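Local coordinates for variant surface glycoprotein MITat 1.13 (Trypanosoma brucei, PDB 6Z8H) that probably forms the dense surface coat of the parasite, an antigenically variable layer through which the trypanosome evades the host immune response, at residues S50-G55 and T104-V109; E180-E185 and A270-G275; P294-M299 and S327-E332; V300-L305 and T309-S314. All coordinates share one frame; numbering follows the deposited sequence.

Interaction 1 (S50-G55 and T104-V109). With SO4 (sulfate ion), chain G.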
loop_
_atom_site.group_PDB
_atom_site.type_symbol
_atom_site.label_atom_id
_atom_site.label_comp_id
_atom_site.label_asym_id
_atom_site.label_seq_id
_atom_site.Cartn_x
_atom_site.Cartn_y
_atom_site.Cartn_z
ATOM N N SER A 50 1.209 -8.654 -6.636
ATOM C CA SER A 50 2.069 -8.964 -7.768
ATOM C C SER A 50 1.295 -8.832 -9.064
ATOM O O SER A 50 1.802 -8.265 -10.034
ATOM C CB SER A 50 2.623 -10.385 -7.655
ATOM O OG SER A 50 3.738 -10.550 -8.522
ATOM N N LYS A 51 0.041 -9.305 -9.092
ATOM C CA LYS A 51 -0.770 -9.126 -10.295
ATOM C C LYS A 51 -1.113 -7.657 -10.522
ATOM O O LYS A 51 -1.162 -7.196 -11.668
ATOM C CB LYS A 51 -2.049 -9.945 -10.183
ATOM C CG LYS A 51 -1.830 -11.464 -10.225
ATOM C CD LYS A 51 -1.239 -11.978 -11.549
ATOM C CE LYS A 51 -1.090 -13.498 -11.557
ATOM N NZ LYS A 51 -0.363 -14.003 -12.748
ATOM N N TYR A 52 -1.406 -6.919 -9.453
ATOM C CA TYR A 52 -1.673 -5.494 -9.594
ATOM C C TYR A 52 -0.472 -4.785 -10.199
ATOM O O TYR A 52 -0.630 -3.978 -11.131
ATOM C CB TYR A 52 -2.047 -4.896 -8.224
ATOM C CG TYR A 52 -2.451 -3.442 -8.302
ATOM C CD1 TYR A 52 -3.745 -3.077 -8.647
ATOM C CD2 TYR A 52 -1.543 -2.436 -8.022
ATOM C CE1 TYR A 52 -4.118 -1.756 -8.744
ATOM C CE2 TYR A 52 -1.904 -1.113 -8.126
ATOM C CZ TYR A 52 -3.198 -0.778 -8.454
ATOM O OH TYR A 52 -3.543 0.546 -8.539
ATOM N N ALA A 53 0.739 -5.107 -9.734
ATOM C CA ALA A 53 1.953 -4.503 -10.282
ATOM C C ALA A 53 2.155 -4.878 -11.743
ATOM O O ALA A 53 2.624 -4.059 -12.543
ATOM C CB ALA A 53 3.161 -4.918 -9.439
ATOM N N ASP A 54 1.829 -6.114 -12.096
ATOM C CA ASP A 54 1.864 -6.508 -13.491
ATOM C C ASP A 54 0.932 -5.610 -14.279
ATOM O O ASP A 54 1.264 -5.145 -15.379
ATOM C CB ASP A 54 1.403 -7.956 -13.629
ATOM C CG ASP A 54 2.405 -8.950 -13.109
ATOM O OD1 ASP A 54 3.585 -8.589 -12.926
ATOM O OD2 ASP A 54 2.005 -10.115 -12.876
ATOM N N GLY A 55 -0.251 -5.340 -13.729
ATOM C CA GLY A 55 -1.178 -4.468 -14.429
ATOM C C GLY A 55 -0.643 -3.050 -14.565
ATOM O O GLY A 55 -0.807 -2.405 -15.612
ATOM N N THR A 104 -10.531 0.409 -10.612
ATOM C CA THR A 104 -11.453 -0.366 -9.776
ATOM C C THR A 104 -10.687 -1.199 -8.741
ATOM O O THR A 104 -11.082 -1.297 -7.559
ATOM C CB THR A 104 -12.328 -1.259 -10.665
ATOM O OG1 THR A 104 -13.116 -0.425 -11.527
ATOM C CG2 THR A 104 -13.267 -2.164 -9.858
ATOM N N ALA A 105 -9.573 -1.796 -9.167
ATOM C CA ALA A 105 -8.802 -2.644 -8.270
ATOM C C ALA A 105 -8.073 -1.841 -7.200
ATOM O O ALA A 105 -7.879 -2.344 -6.081
ATOM C CB ALA A 105 -7.754 -3.418 -9.059
ATOM N N ARG A 106 -7.645 -0.614 -7.504
ATOM C CA ARG A 106 -6.735 0.157 -6.663
ATOM C C ARG A 106 -7.245 0.221 -5.225
ATOM O O ARG A 106 -6.503 -0.179 -4.312
ATOM C CB ARG A 106 -6.473 1.543 -7.275
ATOM C CG ARG A 106 -5.617 2.448 -6.388
ATOM C CD ARG A 106 -5.259 3.759 -7.106
ATOM N NE ARG A 106 -4.316 3.536 -8.209
ATOM C CZ ARG A 106 -4.552 3.775 -9.498
ATOM N NH1 ARG A 106 -5.715 4.299 -9.895
ATOM N NH2 ARG A 106 -3.600 3.511 -10.404
ATOM N N PRO A 107 -8.470 0.695 -4.952
ATOM C CA PRO A 107 -8.875 0.821 -3.532
ATOM C C PRO A 107 -9.051 -0.522 -2.831
ATOM O O PRO A 107 -8.908 -0.602 -1.604
ATOM C CB PRO A 107 -10.197 1.599 -3.596
ATOM C CG PRO A 107 -10.709 1.362 -5.018
ATOM C CD PRO A 107 -9.473 1.278 -5.872
ATOM N N LEU A 108 -9.399 -1.578 -3.564
ATOM C CA LEU A 108 -9.519 -2.901 -2.954
ATOM C C LEU A 108 -8.150 -3.445 -2.566
ATOM O O LEU A 108 -7.986 -4.006 -1.478
ATOM C CB LEU A 108 -10.218 -3.829 -3.948
ATOM C CG LEU A 108 -11.624 -3.387 -4.353
ATOM C CD1 LEU A 108 -12.129 -4.226 -5.525
ATOM C CD2 LEU A 108 -12.593 -3.473 -3.197
ATOM N N VAL A 109 -7.144 -3.263 -3.415
ATOM C CA VAL A 109 -5.793 -3.704 -3.104
ATOM C C VAL A 109 -5.232 -2.893 -1.953
ATOM O O VAL A 109 -4.641 -3.454 -1.021
ATOM C CB VAL A 109 -4.905 -3.624 -4.352
ATOM C CG1 VAL A 109 -3.442 -3.866 -4.012
ATOM C CG2 VAL A 109 -5.387 -4.594 -5.405
HETATM S S SO4 G . -0.854 2.418 -7.103
HETATM O O1 SO4 G . -1.852 3.416 -6.823
HETATM O O2 SO4 G . -1.003 1.960 -8.458
HETATM O O3 SO4 G . -1.019 1.311 -6.201
HETATM O O4 SO4 G . 0.455 2.988 -6.930
#
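Tyr52 and Arg106 both send CG trans to the backbone nitrogen (chi1 -175° in the tyrosine), which drives the tyrosine ring straight across from one long helix to the other and runs the arginine out along the phenol end. The arginine chain stays extended until it bends at chi3 (-70°), and that bend brings NE beside the ring hydroxyl. Tyr52 OH and Arg106 NE end up 3.1 Å apart, with the ring and guanidinium planes perpendicular. Both groups point at a sulfate ion, probably picked up from the crystallisation liquor. Tyr52 OH donates to its O2 at 2.9 Å, and Arg106 NE donates to its O1 at 2.8 Å along a somewhat bent path, 144° at the hydrogen. The sulfur lies in the plane of both flat groups, at their edges. The flank of the ring is apolar: Ala105 CB meets Tyr52 CE1 at its edge, 4.0 Å away, and Val109 CG2 comes obliquely to Tyr52 CD1 at 3.9 Å. Ile271 of helix 260-273 packs behind Val109, while Ala276 and Pro279 lie against Ala105.

The helix axes are 11.3 Å apart at these segments and run roughly antiparallel, so the ring bridges a wide gap. Tyr52 and Arg106 of the second subunit bind the same sulfate, so its negative charge is probably balanced in part by an arginine from each chain; Arg106 also packs on Ile56 of that subunit. This is the antiparallel pair of long helices, 34-75 and 78-129, characteristic of the A-type VSG N-terminal domain, lying here against the second subunit with the sulfate between the two.

Interaction 2 (E180-E185 and A270-G275)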
loop_
_atom_site.group_PDB
_atom_site.type_symbol
_atom_site.label_atom_id
_atom_site.label_comp_id
_atom_site.label_asym_id
_atom_site.label_seq_id
_atom_site.Cartn_x
_atom_site.Cartn_y
_atom_site.Cartn_z
ATOM N N GLU A 180 -6.007 -19.752 -7.495
ATOM C CA GLU A 180 -6.950 -20.848 -7.666
ATOM C C GLU A 180 -7.309 -21.509 -6.339
ATOM O O GLU A 180 -8.362 -22.146 -6.246
ATOM C CB GLU A 180 -6.383 -21.896 -8.639
ATOM C CG GLU A 180 -5.034 -22.492 -8.228
ATOM C CD GLU A 180 -3.835 -21.640 -8.644
ATOM O OE1 GLU A 180 -3.948 -20.393 -8.636
ATOM O OE2 GLU A 180 -2.781 -22.230 -8.980
ATOM N N HIS A 181 -6.472 -21.374 -5.310
ATOM C CA HIS A 181 -6.747 -21.992 -4.022
ATOM C C HIS A 181 -7.435 -21.046 -3.050
ATOM O O HIS A 181 -7.796 -21.466 -1.948
ATOM C CB HIS A 181 -5.445 -22.505 -3.398
ATOM C CG HIS A 181 -4.684 -23.450 -4.280
ATOM N ND1 HIS A 181 -5.192 -24.667 -4.685
ATOM C CD2 HIS A 181 -3.453 -23.354 -4.836
ATOM C CE1 HIS A 181 -4.304 -25.281 -5.449
ATOM N NE2 HIS A 181 -3.242 -24.505 -5.559
ATOM N N GLU A 182 -7.632 -19.784 -3.425
ATOM C CA GLU A 182 -8.069 -18.789 -2.456
ATOM C C GLU A 182 -9.526 -18.968 -2.047
ATOM O O GLU A 182 -9.897 -18.608 -0.925
ATOM C CB GLU A 182 -7.883 -17.383 -3.044
ATOM C CG GLU A 182 -6.441 -16.872 -3.041
ATOM C CD GLU A 182 -5.985 -16.484 -1.651
ATOM O OE1 GLU A 182 -6.415 -15.423 -1.151
ATOM O OE2 GLU A 182 -5.253 -17.285 -1.018
ATOM N N GLU A 183 -10.367 -19.539 -2.915
ATOM C CA GLU A 183 -11.779 -19.655 -2.559
ATOM C C GLU A 183 -11.990 -20.567 -1.355
ATOM O O GLU A 183 -13.000 -20.433 -0.655
ATOM C CB GLU A 183 -12.619 -20.152 -3.739
ATOM C CG GLU A 183 -13.311 -19.028 -4.512
ATOM C CD GLU A 183 -13.877 -17.934 -3.605
ATOM O OE1 GLU A 183 -14.834 -18.218 -2.849
ATOM O OE2 GLU A 183 -13.318 -16.811 -3.610
ATOM N N ASN A 184 -11.077 -21.506 -1.104
ATOM C CA ASN A 184 -11.221 -22.440 0.009
ATOM C C ASN A 184 -10.137 -22.288 1.071
ATOM O O ASN A 184 -10.038 -23.133 1.970
ATOM C CB ASN A 184 -11.280 -23.881 -0.500
ATOM C CG ASN A 184 -12.678 -24.286 -0.924
ATOM O OD1 ASN A 184 -13.666 -23.756 -0.410
ATOM N ND2 ASN A 184 -12.770 -25.220 -1.855
ATOM N N GLU A 185 -9.357 -21.227 1.017
ATOM C CA GLU A 185 -8.329 -21.014 2.018
ATOM C C GLU A 185 -8.983 -20.644 3.347
ATOM O O GLU A 185 -9.900 -19.817 3.381
ATOM C CB GLU A 185 -7.396 -19.896 1.537
ATOM C CG GLU A 185 -6.213 -19.640 2.471
ATOM C CD GLU A 185 -5.250 -20.820 2.543
ATOM O OE1 GLU A 185 -5.162 -21.570 1.552
ATOM O OE2 GLU A 185 -4.575 -20.973 3.584
ATOM N N ALA A 270 -12.738 -9.560 -0.986
ATOM C CA ALA A 270 -13.340 -8.420 -1.682
ATOM C C ALA A 270 -12.718 -8.188 -3.052
ATOM O O ALA A 270 -13.405 -7.759 -3.991
ATOM C CB ALA A 270 -13.208 -7.152 -0.839
ATOM N N ILE A 271 -11.419 -8.454 -3.183
ATOM C CA ILE A 271 -10.769 -8.294 -4.470
ATOM C C ILE A 271 -11.319 -9.322 -5.442
ATOM O O ILE A 271 -11.680 -9.000 -6.578
ATOM C CB ILE A 271 -9.241 -8.411 -4.344
ATOM C CG1 ILE A 271 -8.664 -7.331 -3.433
ATOM C CG2 ILE A 271 -8.591 -8.333 -5.741
ATOM C CD1 ILE A 271 -7.197 -7.541 -3.132
ATOM N N ARG A 272 -11.421 -10.575 -5.000
ATOM C CA ARG A 272 -11.930 -11.638 -5.861
ATOM C C ARG A 272 -13.391 -11.404 -6.227
ATOM O O ARG A 272 -13.789 -11.593 -7.382
ATOM C CB ARG A 272 -11.752 -12.990 -5.159
ATOM C CG ARG A 272 -10.326 -13.259 -4.713
ATOM C CD ARG A 272 -10.107 -14.739 -4.408
ATOM N NE ARG A 272 -11.037 -15.193 -3.392
ATOM C CZ ARG A 272 -10.810 -15.136 -2.085
ATOM N NH1 ARG A 272 -9.675 -14.634 -1.608
ATOM N NH2 ARG A 272 -11.737 -15.569 -1.244
ATOM N N SER A 273 -14.197 -10.939 -5.276
ATOM C CA SER A 273 -15.618 -10.749 -5.552
ATOM C C SER A 273 -15.839 -9.669 -6.598
ATOM O O SER A 273 -16.799 -9.741 -7.376
ATOM C CB SER A 273 -16.354 -10.373 -4.267
ATOM O OG SER A 273 -16.382 -11.473 -3.381
ATOM N N ALA A 274 -14.955 -8.680 -6.649
ATOM C CA ALA A 274 -15.042 -7.620 -7.647
ATOM C C ALA A 274 -14.446 -8.024 -8.991
ATOM O O ALA A 274 -14.522 -7.257 -9.955
ATOM C CB ALA A 274 -14.335 -6.369 -7.119
ATOM N N GLY A 275 -13.874 -9.216 -9.084
ATOM C CA GLY A 275 -13.160 -9.617 -10.279
ATOM C C GLY A 275 -11.936 -8.792 -10.569
ATOM O O GLY A 275 -11.601 -8.584 -11.747
#
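Arg272 presents its guanidinium to two successive glutamates in two different ways, edge-on to Glu183 and at a steep angle to Glu182. The side chains of Glu183 and Arg272 run antiparallel alongside each other, and the arginine takes hold side-on through NE and NH2, both on the single atom OE2. The NE bond is the shorter and straighter, 2.8 Å to Glu183 OE2 with 153° at the hydrogen; NH2 reaches that same Glu183 OE2 at 3.1 Å. OE2 lies close to the guanidinium plane, yet the carboxylate is turned 60° from it, and NE meets the oxygen nearly end-on to its C-O bond.

Glu182 comes in crosswise to the arginine, its carboxylate standing 85° to the guanidinium. Its OE1 makes a looser salt bridge to Arg272 NH1 at 3.4 Å, and its CB rests on Arg272 CD at 3.7 Å. The backbone O of Glu182 sits over one face of the guanidinium, toward its rim. A bend at chi3 in Arg272 turns the head into this setting.

Tyr48 OH hydrogen-bonds both Glu182 OE1 and Arg272 NH1, and Arg44 bridges Glu182 OE2, so the network is anchored on helix 34-75. Just beyond the arginine, Gly275 closes helix 260-273 in a Schellman motif. The whole is a salt-bridge network that ties the 180-185 loop to the end of a helix packed along the VSG helical bundle.

Interaction 3 (P294-M299 and S327-E332)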
loop_
_atom_site.group_PDB
_atom_site.type_symbol
_atom_site.label_atom_id
_atom_site.label_comp_id
_atom_site.label_asym_id
_atom_site.label_seq_id
_atom_site.Cartn_x
_atom_site.Cartn_y
_atom_site.Cartn_z
ATOM N N PRO A 294 -14.014 -5.734 -33.139
ATOM C CA PRO A 294 -14.754 -5.365 -34.356
ATOM C C PRO A 294 -14.207 -4.133 -35.055
ATOM O O PRO A 294 -14.221 -4.072 -36.289
ATOM C CB PRO A 294 -16.187 -5.144 -33.843
ATOM C CG PRO A 294 -16.265 -5.930 -32.594
ATOM C CD PRO A 294 -14.903 -5.852 -31.969
ATOM N N LYS A 295 -13.726 -3.142 -34.301
ATOM C CA LYS A 295 -13.182 -1.931 -34.909
ATOM C C LYS A 295 -11.944 -2.243 -35.736
ATOM O O LYS A 295 -11.714 -1.608 -36.769
ATOM C CB LYS A 295 -12.866 -0.902 -33.816
ATOM C CG LYS A 295 -14.090 -0.434 -33.066
ATOM C CD LYS A 295 -13.708 0.392 -31.837
ATOM C CE LYS A 295 -14.940 0.818 -31.019
ATOM N NZ LYS A 295 -14.577 1.291 -29.632
ATOM N N PHE A 296 -11.174 -3.262 -35.340
ATOM C CA PHE A 296 -10.013 -3.668 -36.128
ATOM C C PHE A 296 -10.459 -4.294 -37.442
ATOM O O PHE A 296 -9.988 -3.916 -38.525
ATOM C CB PHE A 296 -9.183 -4.671 -35.311
ATOM C CG PHE A 296 -8.166 -5.412 -36.112
ATOM C CD1 PHE A 296 -6.967 -4.813 -36.442
ATOM C CD2 PHE A 296 -8.400 -6.724 -36.510
ATOM C CE1 PHE A 296 -6.014 -5.496 -37.177
ATOM C CE2 PHE A 296 -7.461 -7.408 -37.261
ATOM C CZ PHE A 296 -6.275 -6.812 -37.590
ATOM N N LYS A 297 -11.377 -5.247 -37.373
ATOM C CA LYS A 297 -11.835 -5.870 -38.607
ATOM C C LYS A 297 -12.473 -4.843 -39.529
ATOM O O LYS A 297 -12.281 -4.889 -40.749
ATOM C CB LYS A 297 -12.821 -6.979 -38.283
ATOM C CG LYS A 297 -12.259 -8.047 -37.354
ATOM C CD LYS A 297 -13.324 -9.040 -36.962
ATOM C CE LYS A 297 -13.052 -9.687 -35.629
ATOM N NZ LYS A 297 -14.284 -10.324 -35.083
ATOM N N LEU A 298 -13.269 -3.930 -38.977
ATOM C CA LEU A 298 -13.884 -2.901 -39.813
ATOM C C LEU A 298 -12.854 -1.982 -40.468
ATOM O O LEU A 298 -13.000 -1.628 -41.639
ATOM C CB LEU A 298 -14.909 -2.097 -39.024
ATOM C CG LEU A 298 -15.569 -0.923 -39.733
ATOM C CD1 LEU A 298 -16.311 -1.446 -40.961
ATOM C CD2 LEU A 298 -16.496 -0.221 -38.772
ATOM N N MET A 299 -11.884 -1.478 -39.713
ATOM C CA MET A 299 -10.853 -0.628 -40.298
ATOM C C MET A 299 -9.935 -1.380 -41.259
ATOM O O MET A 299 -9.384 -0.754 -42.167
ATOM C CB MET A 299 -10.122 0.149 -39.195
ATOM C CG MET A 299 -9.171 1.219 -39.670
ATOM S SD MET A 299 -9.893 2.438 -40.786
ATOM C CE MET A 299 -10.991 3.360 -39.727
ATOM N N SER A 327 -1.611 -10.042 -45.326
ATOM C CA SER A 327 -0.654 -9.206 -46.051
ATOM C C SER A 327 -0.089 -8.118 -45.154
ATOM O O SER A 327 1.096 -7.765 -45.249
ATOM C CB SER A 327 -1.334 -8.565 -47.264
ATOM O OG SER A 327 -1.660 -9.538 -48.235
ATOM N N ALA A 328 -0.921 -7.575 -44.275
ATOM C CA ALA A 328 -0.491 -6.437 -43.482
ATOM C C ALA A 328 0.318 -6.849 -42.265
ATOM O O ALA A 328 1.228 -6.114 -41.871
ATOM C CB ALA A 328 -1.692 -5.611 -43.020
ATOM N N TYR A 329 0.004 -7.991 -41.647
ATOM C CA TYR A 329 0.580 -8.333 -40.352
ATOM C C TYR A 329 1.274 -9.690 -40.345
ATOM O O TYR A 329 1.594 -10.193 -39.274
ATOM C CB TYR A 329 -0.492 -8.272 -39.238
ATOM C CG TYR A 329 -1.327 -7.027 -39.267
ATOM C CD1 TYR A 329 -0.782 -5.818 -38.907
ATOM C CD2 TYR A 329 -2.660 -7.056 -39.653
ATOM C CE1 TYR A 329 -1.520 -4.645 -38.999
ATOM C CE2 TYR A 329 -3.402 -5.911 -39.719
ATOM C CZ TYR A 329 -2.850 -4.699 -39.327
ATOM O OH TYR A 329 -3.615 -3.531 -39.442
ATOM N N GLY A 330 1.559 -10.260 -41.507
ATOM C CA GLY A 330 1.967 -11.636 -41.612
ATOM C C GLY A 330 0.791 -12.575 -41.426
ATOM O O GLY A 330 -0.272 -12.201 -40.930
ATOM N N ARG A 331 1.003 -13.830 -41.826
ATOM C CA ARG A 331 -0.066 -14.824 -41.800
ATOM C C ARG A 331 -0.637 -14.936 -40.390
ATOM O O ARG A 331 0.092 -15.221 -39.434
ATOM C CB ARG A 331 0.458 -16.181 -42.288
ATOM C CG ARG A 331 -0.600 -17.263 -42.331
ATOM C CD ARG A 331 -0.156 -18.437 -43.199
ATOM N NE ARG A 331 0.108 -18.024 -44.576
ATOM C CZ ARG A 331 -0.827 -17.904 -45.517
ATOM N NH1 ARG A 331 -2.097 -18.160 -45.232
ATOM N NH2 ARG A 331 -0.496 -17.518 -46.744
ATOM N N GLU A 332 -1.946 -14.698 -40.265
ATOM C CA GLU A 332 -2.643 -14.661 -38.974
ATOM C C GLU A 332 -1.920 -13.790 -37.936
ATOM O O GLU A 332 -1.926 -14.084 -36.732
ATOM C CB GLU A 332 -2.916 -16.067 -38.444
ATOM C CG GLU A 332 -3.861 -16.883 -39.329
ATOM C CD GLU A 332 -5.256 -17.024 -38.739
ATOM O OE1 GLU A 332 -5.358 -17.345 -37.530
ATOM O OE2 GLU A 332 -6.245 -16.817 -39.484
#
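Phe296 and Tyr329 meet through the far rims of their rings. Phe296 CE1 and CZ both approach Tyr329 CE2, with CE1 at 3.7 Å, and CE1 also lies 3.8 Å from Tyr329 OH. The tyrosine carbon sits at the edge of the phenylalanine ring, close to its plane. With centroids 5.7 Å apart and planes inclined at 42°, the pair is neither a stack nor a T-shaped arrangement. The side chains come from opposing directions and meet only near their ends; the contact is small and rests on ring carbons, with no hydrogen bond between the two residues.

The reach comes from the side chains, since the CA atoms of Phe296 and Tyr329 are 12.3 Å apart. Phe296 carries CG trans to its backbone nitrogen (chi1 166°), which extends the ring from helix 294-304 across to the tyrosine. Around the tyrosine, Ala328 CB lies over the centre of one face, 3.7 Å above the plane, and Phe287 brings a further ring against it at about 50°. The buried phenol oxygen is satisfied by a hydrogen bond with Lys83 O, which fixes the hydroxyl end of the ring to the first turns of helix 78-129.

Farther out, Pro86 of that helix packs on both rings, and Ile325 of helix 318-329 touches Phe296. At Gly330 the backbone takes a positive phi as the chain leaves the helix. Together these residues form a small aromatic core where helices 294-304 and 318-329 close over the start of helix 78-129, within the VSG A-type N-terminal fold.

Interaction 4 (V300-L305 and T309-S314)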
loop_
_atom_site.group_PDB
_atom_site.type_symbol
_atom_site.label_atom_id
_atom_site.label_comp_id
_atom_site.label_asym_id
_atom_site.label_seq_id
_atom_site.Cartn_x
_atom_site.Cartn_y
_atom_site.Cartn_z
ATOM N N VAL A 300 -9.778 -2.700 -41.120
ATOM C CA VAL A 300 -9.138 -3.448 -42.202
ATOM C C VAL A 300 -9.896 -3.261 -43.512
ATOM O O VAL A 300 -9.296 -3.025 -44.570
ATOM C CB VAL A 300 -8.999 -4.937 -41.835
ATOM C CG1 VAL A 300 -8.606 -5.717 -43.062
ATOM C CG2 VAL A 300 -7.970 -5.112 -40.726
ATOM N N ILE A 301 -11.227 -3.346 -43.461
ATOM C CA ILE A 301 -12.042 -3.156 -44.663
ATOM C C ILE A 301 -11.896 -1.732 -45.182
ATOM O O ILE A 301 -11.723 -1.497 -46.382
ATOM C CB ILE A 301 -13.508 -3.479 -44.343
ATOM C CG1 ILE A 301 -13.650 -4.938 -43.901
ATOM C CG2 ILE A 301 -14.388 -3.199 -45.578
ATOM C CD1 ILE A 301 -15.042 -5.315 -43.434
ATOM N N LYS A 302 -11.988 -0.756 -44.284
ATOM C CA LYS A 302 -11.988 0.634 -44.714
ATOM C C LYS A 302 -10.641 1.033 -45.301
ATOM O O LYS A 302 -10.585 1.735 -46.320
ATOM C CB LYS A 302 -12.328 1.544 -43.519
ATOM C CG LYS A 302 -13.773 1.422 -43.015
ATOM C CD LYS A 302 -13.993 1.883 -41.608
ATOM C CE LYS A 302 -14.276 3.284 -41.469
ATOM N NZ LYS A 302 -15.435 3.772 -42.281
ATOM N N ALA A 303 -9.548 0.628 -44.653
ATOM C CA ALA A 303 -8.218 1.136 -44.959
ATOM C C ALA A 303 -7.413 0.211 -45.854
ATOM O O ALA A 303 -6.546 0.691 -46.587
ATOM C CB ALA A 303 -7.434 1.381 -43.658
ATOM N N LEU A 304 -7.638 -1.107 -45.783
ATOM C CA LEU A 304 -6.840 -2.061 -46.539
ATOM C C LEU A 304 -7.584 -2.722 -47.689
ATOM O O LEU A 304 -6.929 -3.343 -48.529
ATOM C CB LEU A 304 -6.258 -3.134 -45.612
ATOM C CG LEU A 304 -5.196 -2.626 -44.634
ATOM C CD1 LEU A 304 -4.846 -3.684 -43.571
ATOM C CD2 LEU A 304 -3.940 -2.198 -45.372
ATOM N N LEU A 305 -8.916 -2.617 -47.753
ATOM C CA LEU A 305 -9.686 -3.166 -48.865
ATOM C C LEU A 305 -10.372 -2.075 -49.681
ATOM O O LEU A 305 -11.298 -2.369 -50.447
ATOM C CB LEU A 305 -10.717 -4.169 -48.359
ATOM C CG LEU A 305 -10.138 -5.436 -47.749
ATOM C CD1 LEU A 305 -11.244 -6.364 -47.268
ATOM C CD2 LEU A 305 -9.238 -6.157 -48.755
ATOM N N THR A 309 -16.094 3.745 -46.767
ATOM C CA THR A 309 -17.402 4.056 -46.201
ATOM C C THR A 309 -18.032 2.868 -45.481
ATOM O O THR A 309 -19.115 3.020 -44.892
ATOM C CB THR A 309 -18.360 4.558 -47.285
ATOM O OG1 THR A 309 -18.587 3.496 -48.211
ATOM C CG2 THR A 309 -17.806 5.787 -48.010
ATOM N N ALA A 310 -17.386 1.696 -45.515
ATOM C CA ALA A 310 -17.897 0.535 -44.798
ATOM C C ALA A 310 -18.098 0.853 -43.314
ATOM O O ALA A 310 -17.287 1.544 -42.675
ATOM C CB ALA A 310 -16.926 -0.640 -44.935
ATOM N N GLU A 311 -19.193 0.332 -42.751
ATOM C CA GLU A 311 -19.419 0.424 -41.315
ATOM C C GLU A 311 -19.799 -0.896 -40.659
ATOM O O GLU A 311 -20.076 -0.913 -39.456
ATOM C CB GLU A 311 -20.496 1.462 -41.001
ATOM C CG GLU A 311 -20.092 2.863 -41.407
ATOM C CD GLU A 311 -18.978 3.441 -40.525
ATOM O OE1 GLU A 311 -18.902 3.114 -39.314
ATOM O OE2 GLU A 311 -18.131 4.205 -41.024
ATOM N N LYS A 312 -19.823 -1.998 -41.406
ATOM C CA LYS A 312 -20.148 -3.310 -40.867
ATOM C C LYS A 312 -19.114 -4.335 -41.317
ATOM O O LYS A 312 -18.572 -4.262 -42.418
ATOM C CB LYS A 312 -21.539 -3.779 -41.338
ATOM C CG LYS A 312 -22.682 -2.865 -40.916
ATOM C CD LYS A 312 -24.008 -3.374 -41.418
ATOM C CE LYS A 312 -25.154 -2.500 -40.940
ATOM N NZ LYS A 312 -26.410 -2.819 -41.687
ATOM N N GLU A 313 -18.832 -5.297 -40.442
ATOM C CA GLU A 313 -17.840 -6.305 -40.776
ATOM C C GLU A 313 -18.249 -7.134 -41.975
ATOM O O GLU A 313 -17.380 -7.699 -42.638
ATOM C CB GLU A 313 -17.604 -7.226 -39.583
ATOM C CG GLU A 313 -16.532 -8.262 -39.816
ATOM C CD GLU A 313 -16.272 -9.128 -38.590
ATOM O OE1 GLU A 313 -16.460 -8.649 -37.437
ATOM O OE2 GLU A 313 -15.867 -10.296 -38.770
ATOM N N SER A 314 -19.541 -7.229 -42.257
ATOM C CA SER A 314 -20.031 -7.971 -43.408
ATOM C C SER A 314 -19.856 -7.226 -44.727
ATOM O O SER A 314 -20.223 -7.774 -45.776
ATOM C CB SER A 314 -21.514 -8.318 -43.205
ATOM O OG SER A 314 -22.281 -7.167 -42.872
#
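Helix 294-304 is nearing its end as the following loop doubles back beside it, and the backbones come closest at Lys302 and Ala310, whose CA atoms are 5.9 Å apart. Lys302 is the polar half of the join. Its chain folds at chi3 (87°) and chi4 (55°), curling NZ round onto the loop. There NZ donates to Ala310 O at 2.9 Å, with 155° at the carbonyl oxygen, and to Glu311 OE2 at 3.0 Å in a salt bridge. That carboxylate oxygen is met from above its plane. Pro308 O accepts from the same ammonium, so NZ bonds three oxygens of the loop, two carbonyls and a carboxylate, while Glu311 OE2 is also bridged by Arg377 of the second subunit.

The apolar half is Ile301. Its CG2 touches Ala310 CB at 3.7 Å, while the CD1 tip of its other branch lies against the loop backbone, 3.4 Å from Glu313 O. Ala316 of the loop and Val321 of helix 318-329 also touch the isoleucine. Lys302 also packs on Leu380 of the second subunit. The end of helix 294-304 is thus fastened to the loop that follows it, by a lysine bonding loop carbonyls, at the dimer interface of this VSG.

Overall arrangement
Along the chain the contacts come in order, with interaction 4 falling between the two segments of interaction 3. They form two clusters in an elongated molecule. Interactions 1 and 2 have centres 14 Å apart and touch where Leu108 of helix 78-129 packs on Ile271 and Ala274 at the end of helix 260-273. Interactions 3 and 4 share helix 294-304, lie 10 Å apart between centres, and touch through Leu298 against the 309-314 loop. The clusters are well separated: the centres of interactions 1 and 3 are 32 Å apart. Helix 78-129 runs by both, and interactions 1, 3 and 4 each reach the second subunit, so the two subunits meet at widely spaced points along the length of the molecule.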